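Local atomic coordinates of C3-degrading proteinase (CppA protein) (Streptococcus pneumoniae, PDB entry 3E0R), a protein that probably degrades complement component C3 and is built from two regions related to the glyoxalase superfamily. Residues L85-K93 with F139-K150; M155-S165 with L176-T187. All blocks are in the same frame, centred on the assembly; numbering follows the deposited sequence.

Contact 1. Residues L85-K93 with F139-K150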
# COMPACT_ATOMS: atom_id res chain seq x y z
N LEU A 85 -11.46 -14.51 -11.10
CA LEU A 85 -10.96 -15.88 -11.04
C LEU A 85 -9.49 -15.95 -10.64
O LEU A 85 -9.00 -17.01 -10.30
CB LEU A 85 -11.19 -16.61 -12.37
CG LEU A 85 -12.65 -16.66 -12.83
CD1 LEU A 85 -12.70 -17.47 -14.11
CD2 LEU A 85 -13.57 -17.21 -11.72
N GLU A 86 -8.79 -14.83 -10.67
CA GLU A 86 -7.43 -14.82 -10.15
C GLU A 86 -7.43 -14.86 -8.63
O GLU A 86 -6.51 -15.46 -8.08
CB GLU A 86 -6.60 -13.67 -10.70
CG GLU A 86 -6.44 -13.74 -12.19
CD GLU A 86 -5.81 -12.49 -12.77
OE1 GLU A 86 -5.35 -11.60 -12.01
OE2 GLU A 86 -5.78 -12.42 -14.02
N ILE A 87 -8.43 -14.26 -7.96
CA ILE A 87 -8.53 -14.38 -6.48
C ILE A 87 -8.80 -15.83 -6.02
O ILE A 87 -8.27 -16.30 -5.00
CB ILE A 87 -9.64 -13.45 -5.88
CG1 ILE A 87 -9.23 -11.97 -6.04
CG2 ILE A 87 -9.91 -13.77 -4.35
CD1 ILE A 87 -10.35 -11.01 -5.81
N GLU A 88 -9.61 -16.55 -6.80
CA GLU A 88 -9.93 -17.93 -6.53
C GLU A 88 -8.73 -18.83 -6.79
O GLU A 88 -8.60 -19.89 -6.16
CB GLU A 88 -11.14 -18.38 -7.36
CG GLU A 88 -12.39 -17.46 -7.20
CD GLU A 88 -13.70 -18.05 -7.75
OE1 GLU A 88 -13.70 -19.09 -8.48
OE2 GLU A 88 -14.76 -17.44 -7.44
N GLY A 89 -7.87 -18.42 -7.72
CA GLY A 89 -6.62 -19.12 -7.98
C GLY A 89 -5.69 -19.05 -6.78
O GLY A 89 -5.14 -20.07 -6.33
N ILE A 90 -5.53 -17.83 -6.27
CA ILE A 90 -4.77 -17.58 -5.05
C ILE A 90 -5.28 -18.43 -3.88
O ILE A 90 -4.50 -19.10 -3.21
CB ILE A 90 -4.80 -16.06 -4.63
CG1 ILE A 90 -4.14 -15.16 -5.67
CG2 ILE A 90 -4.10 -15.82 -3.28
CD1 ILE A 90 -4.55 -13.66 -5.39
N LEU A 91 -6.60 -18.42 -3.64
CA LEU A 91 -7.17 -19.17 -2.51
C LEU A 91 -7.01 -20.70 -2.66
O LEU A 91 -6.77 -21.41 -1.68
CB LEU A 91 -8.63 -18.77 -2.31
CG LEU A 91 -8.80 -17.35 -1.74
CD1 LEU A 91 -10.22 -16.83 -1.97
CD2 LEU A 91 -8.38 -17.27 -0.24
N SER A 92 -7.06 -21.19 -3.91
CA SER A 92 -6.81 -22.60 -4.20
C SER A 92 -5.42 -23.04 -3.73
O SER A 92 -5.18 -24.24 -3.57
CB SER A 92 -6.98 -22.92 -5.70
OG SER A 92 -5.90 -22.43 -6.47
N LYS A 93 -4.52 -22.09 -3.50
CA LYS A 93 -3.13 -22.40 -3.15
C LYS A 93 -2.71 -22.09 -1.71
O LYS A 93 -1.70 -22.62 -1.25
CB LYS A 93 -2.17 -21.71 -4.14
CG LYS A 93 -2.25 -22.23 -5.57
CD LYS A 93 -1.56 -23.59 -5.74
CE LYS A 93 -1.89 -24.26 -7.09
NZ LYS A 93 -3.30 -24.81 -7.20
N PHE A 139 -11.62 -24.35 -3.45
CA PHE A 139 -11.50 -23.56 -4.68
C PHE A 139 -10.73 -24.32 -5.78
O PHE A 139 -9.63 -24.82 -5.55
CB PHE A 139 -10.82 -22.22 -4.39
CG PHE A 139 -11.67 -21.28 -3.55
CD1 PHE A 139 -12.68 -20.52 -4.14
CD2 PHE A 139 -11.47 -21.17 -2.18
CE1 PHE A 139 -13.46 -19.67 -3.38
CE2 PHE A 139 -12.24 -20.31 -1.40
CZ PHE A 139 -13.24 -19.56 -2.01
N GLN A 140 -11.34 -24.41 -6.96
CA GLN A 140 -10.71 -25.02 -8.13
C GLN A 140 -10.20 -23.94 -9.04
O GLN A 140 -10.48 -22.75 -8.84
CB GLN A 140 -11.69 -25.95 -8.87
CG GLN A 140 -11.78 -27.34 -8.25
CD GLN A 140 -13.06 -28.06 -8.60
OE1 GLN A 140 -13.93 -28.24 -7.75
NE2 GLN A 140 -13.19 -28.47 -9.87
N THR A 141 -9.41 -24.33 -10.03
CA THR A 141 -8.77 -23.36 -10.91
C THR A 141 -8.33 -24.02 -12.22
O THR A 141 -7.60 -25.01 -12.22
CB THR A 141 -7.59 -22.61 -10.17
OG1 THR A 141 -7.16 -21.48 -10.94
CG2 THR A 141 -6.41 -23.53 -9.89
N ASP A 142 -8.83 -23.48 -13.33
CA ASP A 142 -8.34 -23.81 -14.67
C ASP A 142 -7.21 -22.86 -15.11
O ASP A 142 -6.72 -22.98 -16.22
CB ASP A 142 -9.49 -23.77 -15.69
CG ASP A 142 -10.53 -24.86 -15.47
OD1 ASP A 142 -10.91 -25.13 -14.31
OD2 ASP A 142 -11.00 -25.44 -16.48
N LEU A 143 -6.80 -21.94 -14.24
CA LEU A 143 -5.69 -21.01 -14.55
C LEU A 143 -4.31 -21.70 -14.38
O LEU A 143 -4.14 -22.55 -13.50
CB LEU A 143 -5.76 -19.73 -13.70
CG LEU A 143 -6.57 -18.50 -14.16
CD1 LEU A 143 -6.50 -17.39 -13.09
CD2 LEU A 143 -6.06 -17.96 -15.49
N ALA A 144 -3.36 -21.33 -15.25
CA ALA A 144 -2.01 -21.93 -15.28
C ALA A 144 -0.97 -21.16 -14.44
O ALA A 144 0.19 -21.59 -14.36
CB ALA A 144 -1.52 -22.08 -16.75
N SER A 145 -1.38 -20.05 -13.82
CA SER A 145 -0.47 -19.23 -13.00
C SER A 145 -1.23 -18.46 -11.95
O SER A 145 -2.28 -17.88 -12.25
CB SER A 145 0.30 -18.26 -13.90
OG SER A 145 1.16 -17.46 -13.13
N ILE A 146 -0.71 -18.40 -10.71
CA ILE A 146 -1.35 -17.54 -9.68
C ILE A 146 -1.12 -16.05 -9.90
O ILE A 146 -1.77 -15.21 -9.27
CB ILE A 146 -0.90 -17.85 -8.22
CG1 ILE A 146 0.57 -17.45 -8.00
CG2 ILE A 146 -1.26 -19.33 -7.85
CD1 ILE A 146 0.96 -17.27 -6.56
N SER A 147 -0.17 -15.71 -10.75
CA SER A 147 0.19 -14.32 -10.94
C SER A 147 -1.03 -13.46 -11.23
O SER A 147 -1.84 -13.82 -12.08
CB SER A 147 1.26 -14.17 -12.00
OG SER A 147 2.53 -14.46 -11.41
N LEU A 148 -1.18 -12.36 -10.47
CA LEU A 148 -2.22 -11.35 -10.71
C LEU A 148 -1.81 -10.63 -11.97
O LEU A 148 -0.73 -10.05 -12.02
CB LEU A 148 -2.36 -10.35 -9.56
CG LEU A 148 -2.98 -10.86 -8.24
CD1 LEU A 148 -3.00 -9.77 -7.19
CD2 LEU A 148 -4.39 -11.49 -8.42
N SER A 149 -2.67 -10.67 -12.98
CA SER A 149 -2.39 -9.99 -14.25
C SER A 149 -2.46 -8.46 -14.15
O SER A 149 -1.54 -7.79 -14.59
CB SER A 149 -3.28 -10.51 -15.38
OG SER A 149 -4.57 -9.95 -15.28
N LYS A 150 -3.57 -7.95 -13.58
CA LYS A 150 -3.80 -6.53 -13.29
C LYS A 150 -4.49 -6.31 -11.91
O LYS A 150 -5.50 -6.91 -11.57
CB LYS A 150 -4.56 -5.84 -14.42
CG LYS A 150 -5.46 -4.63 -14.06
CD LYS A 150 -4.72 -3.36 -13.68
CE LYS A 150 -5.55 -2.09 -13.83
NZ LYS A 150 -6.63 -1.93 -12.83
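E86 and F139 bury more surface here than any other residue, and they lie toward the two ends of the contact. The carboxylate of E86 grips S149 by two bonds. The backbone N of S149 donates to OE1 of E86 at 3.0 Å, with an N-H...O angle of 155°. It comes from above the carboxylate plane, 41° out of it. OG of S149 donates to OE2 of E86, also at 3.0 Å, on the syn lone pair. With both oxygens held, the carboxylate has little freedom to rotate. CG of E86 is anti to its carbonyl carbon (chi1 -62°) and the chain runs extended from there, which carries the acid beyond L148 to S149. On the way CG touches CD1 of L143 at 3.8 Å.

The layout is a helix wrapped by an irregular linker. Helix 84-91 belongs to the N-terminal CppA family region, and the linker crosses its outer side before entering strand 151-159. I87, I90 and L91 also pack on F109 of strand 107-112; of these, I87 points away from the linker.

At the far end the ring of F139 lies alongside L91. CB of L91 makes an off-centre CH-pi contact, 4.2 Å from the ring centroid, and CD1 of L91 sits over the same face toward the rim. Y107 meets the F139 ring edge-to-face. Between the two ends, I146 lays CG2 against CG of K93 at 3.8 Å. CD1 of I90 meets CD2 of L148 at 3.7 Å, the two side chains crossing at about a right angle.

Contact 2. Residues M155-S165 with L176-T187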
# COMPACT_ATOMS: atom_id res chain seq x y z
N MSE A 155 -5.67 2.48 -0.31
CA MSE A 155 -5.45 2.20 1.11
C MSE A 155 -6.35 2.98 2.07
O MSE A 155 -6.86 4.05 1.73
CB MSE A 155 -3.99 2.51 1.44
CG MSE A 155 -3.70 3.96 1.41
SE MSE A 155 -1.86 4.27 1.03
CE MSE A 155 -2.00 4.33 -0.94
N GLU A 156 -6.50 2.44 3.26
CA GLU A 156 -7.10 3.17 4.34
C GLU A 156 -5.98 3.54 5.29
O GLU A 156 -5.13 2.70 5.58
CB GLU A 156 -8.15 2.34 5.04
CG GLU A 156 -9.41 2.21 4.26
CD GLU A 156 -10.17 0.94 4.55
OE1 GLU A 156 -9.87 0.21 5.51
OE2 GLU A 156 -11.14 0.70 3.80
N LEU A 157 -5.93 4.80 5.74
CA LEU A 157 -4.88 5.30 6.60
C LEU A 157 -5.46 5.77 7.90
O LEU A 157 -6.46 6.45 7.90
CB LEU A 157 -4.13 6.44 5.93
CG LEU A 157 -3.41 6.12 4.62
CD1 LEU A 157 -2.60 7.28 4.16
CD2 LEU A 157 -2.52 4.87 4.70
N HIS A 158 -4.83 5.41 9.02
CA HIS A 158 -5.24 5.83 10.33
C HIS A 158 -4.60 7.19 10.67
O HIS A 158 -3.37 7.34 10.66
CB HIS A 158 -4.84 4.77 11.39
CG HIS A 158 -5.74 3.57 11.44
ND1 HIS A 158 -5.24 2.29 11.49
CD2 HIS A 158 -7.08 3.46 11.51
CE1 HIS A 158 -6.24 1.43 11.56
NE2 HIS A 158 -7.38 2.12 11.58
N LEU A 159 -5.46 8.17 10.95
CA LEU A 159 -5.01 9.57 11.17
C LEU A 159 -5.59 10.11 12.48
O LEU A 159 -6.82 10.12 12.65
CB LEU A 159 -5.41 10.46 9.98
CG LEU A 159 -4.79 11.88 9.86
CD1 LEU A 159 -3.28 11.86 9.51
CD2 LEU A 159 -5.53 12.75 8.84
N PRO A 160 -4.72 10.58 13.39
CA PRO A 160 -5.27 11.14 14.65
C PRO A 160 -6.19 12.34 14.41
O PRO A 160 -6.12 12.97 13.35
CB PRO A 160 -4.02 11.56 15.45
CG PRO A 160 -2.85 10.88 14.76
CD PRO A 160 -3.24 10.66 13.34
N THR A 161 -7.06 12.64 15.37
CA THR A 161 -8.05 13.68 15.16
C THR A 161 -7.44 15.06 15.30
O THR A 161 -7.94 16.02 14.69
CB THR A 161 -9.30 13.54 16.10
OG1 THR A 161 -8.90 13.59 17.47
CG2 THR A 161 -10.04 12.23 15.81
N ASP A 162 -6.32 15.15 16.04
CA ASP A 162 -5.68 16.45 16.35
C ASP A 162 -4.68 16.92 15.29
O ASP A 162 -4.16 18.04 15.39
CB ASP A 162 -4.99 16.42 17.73
CG ASP A 162 -3.88 15.34 17.83
OD1 ASP A 162 -3.62 14.63 16.83
OD2 ASP A 162 -3.27 15.20 18.92
N ILE A 163 -4.41 16.10 14.30
CA ILE A 163 -3.63 16.53 13.16
C ILE A 163 -4.40 16.42 11.83
O ILE A 163 -5.35 15.65 11.69
CB ILE A 163 -2.24 15.79 13.06
CG1 ILE A 163 -2.37 14.40 12.48
CG2 ILE A 163 -1.52 15.73 14.43
CD1 ILE A 163 -1.07 13.90 11.93
N GLU A 164 -3.96 17.22 10.87
CA GLU A 164 -4.48 17.26 9.52
C GLU A 164 -3.36 16.84 8.56
O GLU A 164 -2.21 17.21 8.74
CB GLU A 164 -4.94 18.68 9.20
CG GLU A 164 -6.38 18.99 9.64
CD GLU A 164 -7.41 18.59 8.58
OE1 GLU A 164 -7.49 19.29 7.53
OE2 GLU A 164 -8.14 17.59 8.78
N SER A 165 -3.71 16.05 7.56
CA SER A 165 -2.78 15.71 6.52
C SER A 165 -2.64 16.90 5.57
O SER A 165 -3.59 17.66 5.34
CB SER A 165 -3.24 14.48 5.75
OG SER A 165 -2.44 14.28 4.61
N LEU A 176 -7.04 6.92 -1.47
CA LEU A 176 -6.69 7.12 -0.07
C LEU A 176 -7.86 7.54 0.84
O LEU A 176 -8.47 8.56 0.65
CB LEU A 176 -5.64 8.17 -0.05
CG LEU A 176 -4.46 7.88 0.79
CD1 LEU A 176 -3.17 8.50 0.13
CD2 LEU A 176 -4.90 8.39 2.25
N ASP A 177 -8.15 6.71 1.83
CA ASP A 177 -9.23 6.91 2.77
C ASP A 177 -8.65 7.14 4.17
O ASP A 177 -7.94 6.27 4.66
CB ASP A 177 -10.08 5.65 2.75
CG ASP A 177 -11.47 5.88 3.17
OD1 ASP A 177 -12.00 6.95 2.78
OD2 ASP A 177 -12.06 5.00 3.86
N PHE A 178 -8.96 8.27 4.82
CA PHE A 178 -8.45 8.52 6.18
C PHE A 178 -9.46 8.09 7.24
O PHE A 178 -10.58 8.55 7.24
CB PHE A 178 -8.09 9.99 6.41
CG PHE A 178 -6.82 10.41 5.79
CD1 PHE A 178 -5.62 9.90 6.24
CD2 PHE A 178 -6.80 11.30 4.73
CE1 PHE A 178 -4.43 10.28 5.65
CE2 PHE A 178 -5.60 11.67 4.13
CZ PHE A 178 -4.43 11.18 4.60
N ILE A 179 -9.05 7.25 8.16
CA ILE A 179 -9.89 6.84 9.27
C ILE A 179 -9.39 7.52 10.54
O ILE A 179 -8.20 7.44 10.84
CB ILE A 179 -9.85 5.34 9.43
CG1 ILE A 179 -10.50 4.68 8.20
CG2 ILE A 179 -10.53 4.93 10.74
CD1 ILE A 179 -10.29 3.23 8.11
N PRO A 180 -10.29 8.24 11.28
CA PRO A 180 -9.84 8.81 12.55
C PRO A 180 -9.44 7.67 13.50
O PRO A 180 -10.02 6.58 13.40
CB PRO A 180 -11.06 9.62 13.04
CG PRO A 180 -11.97 9.75 11.82
CD PRO A 180 -11.72 8.54 11.01
N ALA A 181 -8.44 7.90 14.35
CA ALA A 181 -7.71 6.84 15.03
C ALA A 181 -6.87 7.43 16.16
O ALA A 181 -6.43 8.56 16.06
CB ALA A 181 -6.82 6.11 14.06
N GLN A 182 -6.67 6.66 17.22
CA GLN A 182 -5.73 7.00 18.28
C GLN A 182 -4.77 5.86 18.42
O GLN A 182 -5.14 4.69 18.25
CB GLN A 182 -6.40 7.20 19.66
CG GLN A 182 -7.26 8.43 19.76
CD GLN A 182 -8.62 8.18 19.13
OE1 GLN A 182 -9.30 7.18 19.45
NE2 GLN A 182 -9.03 9.08 18.21
N GLY A 183 -3.54 6.22 18.75
CA GLY A 183 -2.47 5.29 19.04
C GLY A 183 -1.15 6.04 19.11
O GLY A 183 -0.95 7.05 18.42
N GLN A 184 -0.26 5.52 19.95
CA GLN A 184 1.05 6.13 20.23
C GLN A 184 1.91 6.31 18.98
O GLN A 184 2.58 7.32 18.84
CB GLN A 184 1.81 5.32 21.31
CG GLN A 184 2.02 3.81 21.01
CD GLN A 184 3.15 3.19 21.87
OE1 GLN A 184 2.95 2.94 23.05
NE2 GLN A 184 4.32 2.92 21.25
N ASP A 185 1.86 5.35 18.06
CA ASP A 185 2.76 5.32 16.90
C ASP A 185 2.21 5.90 15.59
O ASP A 185 2.85 5.79 14.51
CB ASP A 185 3.22 3.85 16.67
CG ASP A 185 4.00 3.29 17.85
OD1 ASP A 185 4.39 4.08 18.74
OD2 ASP A 185 4.21 2.06 17.89
N LEU A 186 1.06 6.55 15.67
CA LEU A 186 0.38 7.06 14.47
C LEU A 186 1.06 8.27 13.86
O LEU A 186 0.77 8.64 12.72
CB LEU A 186 -1.08 7.43 14.80
CG LEU A 186 -2.09 6.31 14.95
CD1 LEU A 186 -3.49 6.91 15.26
CD2 LEU A 186 -2.06 5.44 13.70
N THR A 187 1.94 8.92 14.62
CA THR A 187 2.78 10.03 14.10
C THR A 187 4.30 9.85 14.34
O THR A 187 5.09 10.79 14.14
CB THR A 187 2.31 11.37 14.67
OG1 THR A 187 2.69 11.47 16.05
CG2 THR A 187 0.77 11.51 14.53
O HOH W 1 -1.14 8.72 10.84
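CD2 of L159 lies over one face of the F178 ring, offset toward the rim; the placing of L176 CD2 over the other face is doubtful. These groups flank two parallel strands, 155-159 and 176-180, of a beta-alpha-beta unit whose helix is 169-172. The L159 methyl makes a CH-pi contact, 4.2 Å from the centroid of the F178 ring. CB of L157 approaches obliquely, 3.8 Å from CD1 of F178. L159 reaches the ring because its CG is anti to the backbone N (chi1 -167°). At the H158 ring, CG2 of I179 sits at the edge, near the ring plane, 3.8 Å from CD2 of H158. ND1 of H158 bonds to the backbone O of K72.

Strand 176-180 is an outermost strand of its sheet. Four backbone bonds join the pair, among them I179 N to L157 O at 2.7 Å. E156 and D177 point the same way from the face that also bears H158 and I179. Their carboxylates are turned 57° apart, and OE2 of E156 is 4.4 Å from OD2 of D177. The salt bridge of E156 to R76 probably eases this closeness of like charges.

Past the strands, CG of P160 packs on CG2 of T187 at 3.7 Å. One water donates to both backbone oxygens beside this spot, 2.6 Å from H158 O and 2.7 Å from L186 O.

Going from the N terminus, the first contact segment is on helix 84-91, just after strand 74-81. The chain then runs through strands 99-102, 107-112, 118-122 and 131-132 before the linker returns to the helix. Contact 1 closes this long loop of 45 intervening residues. The linker leads straight into strand 151-159, whose end opens contact 2. Contact 2 closes a much shorter loop, 10 residues around helix 169-172. The two contacts follow in series and neither nest nor cross. The centres of contact 1 and contact 2 are about 34 Å apart, on opposite sides of the chain's centre. Contact 1 ties the linker to a helix, while contact 2 adds strand 176-180 to the end of the seven-stranded sheet.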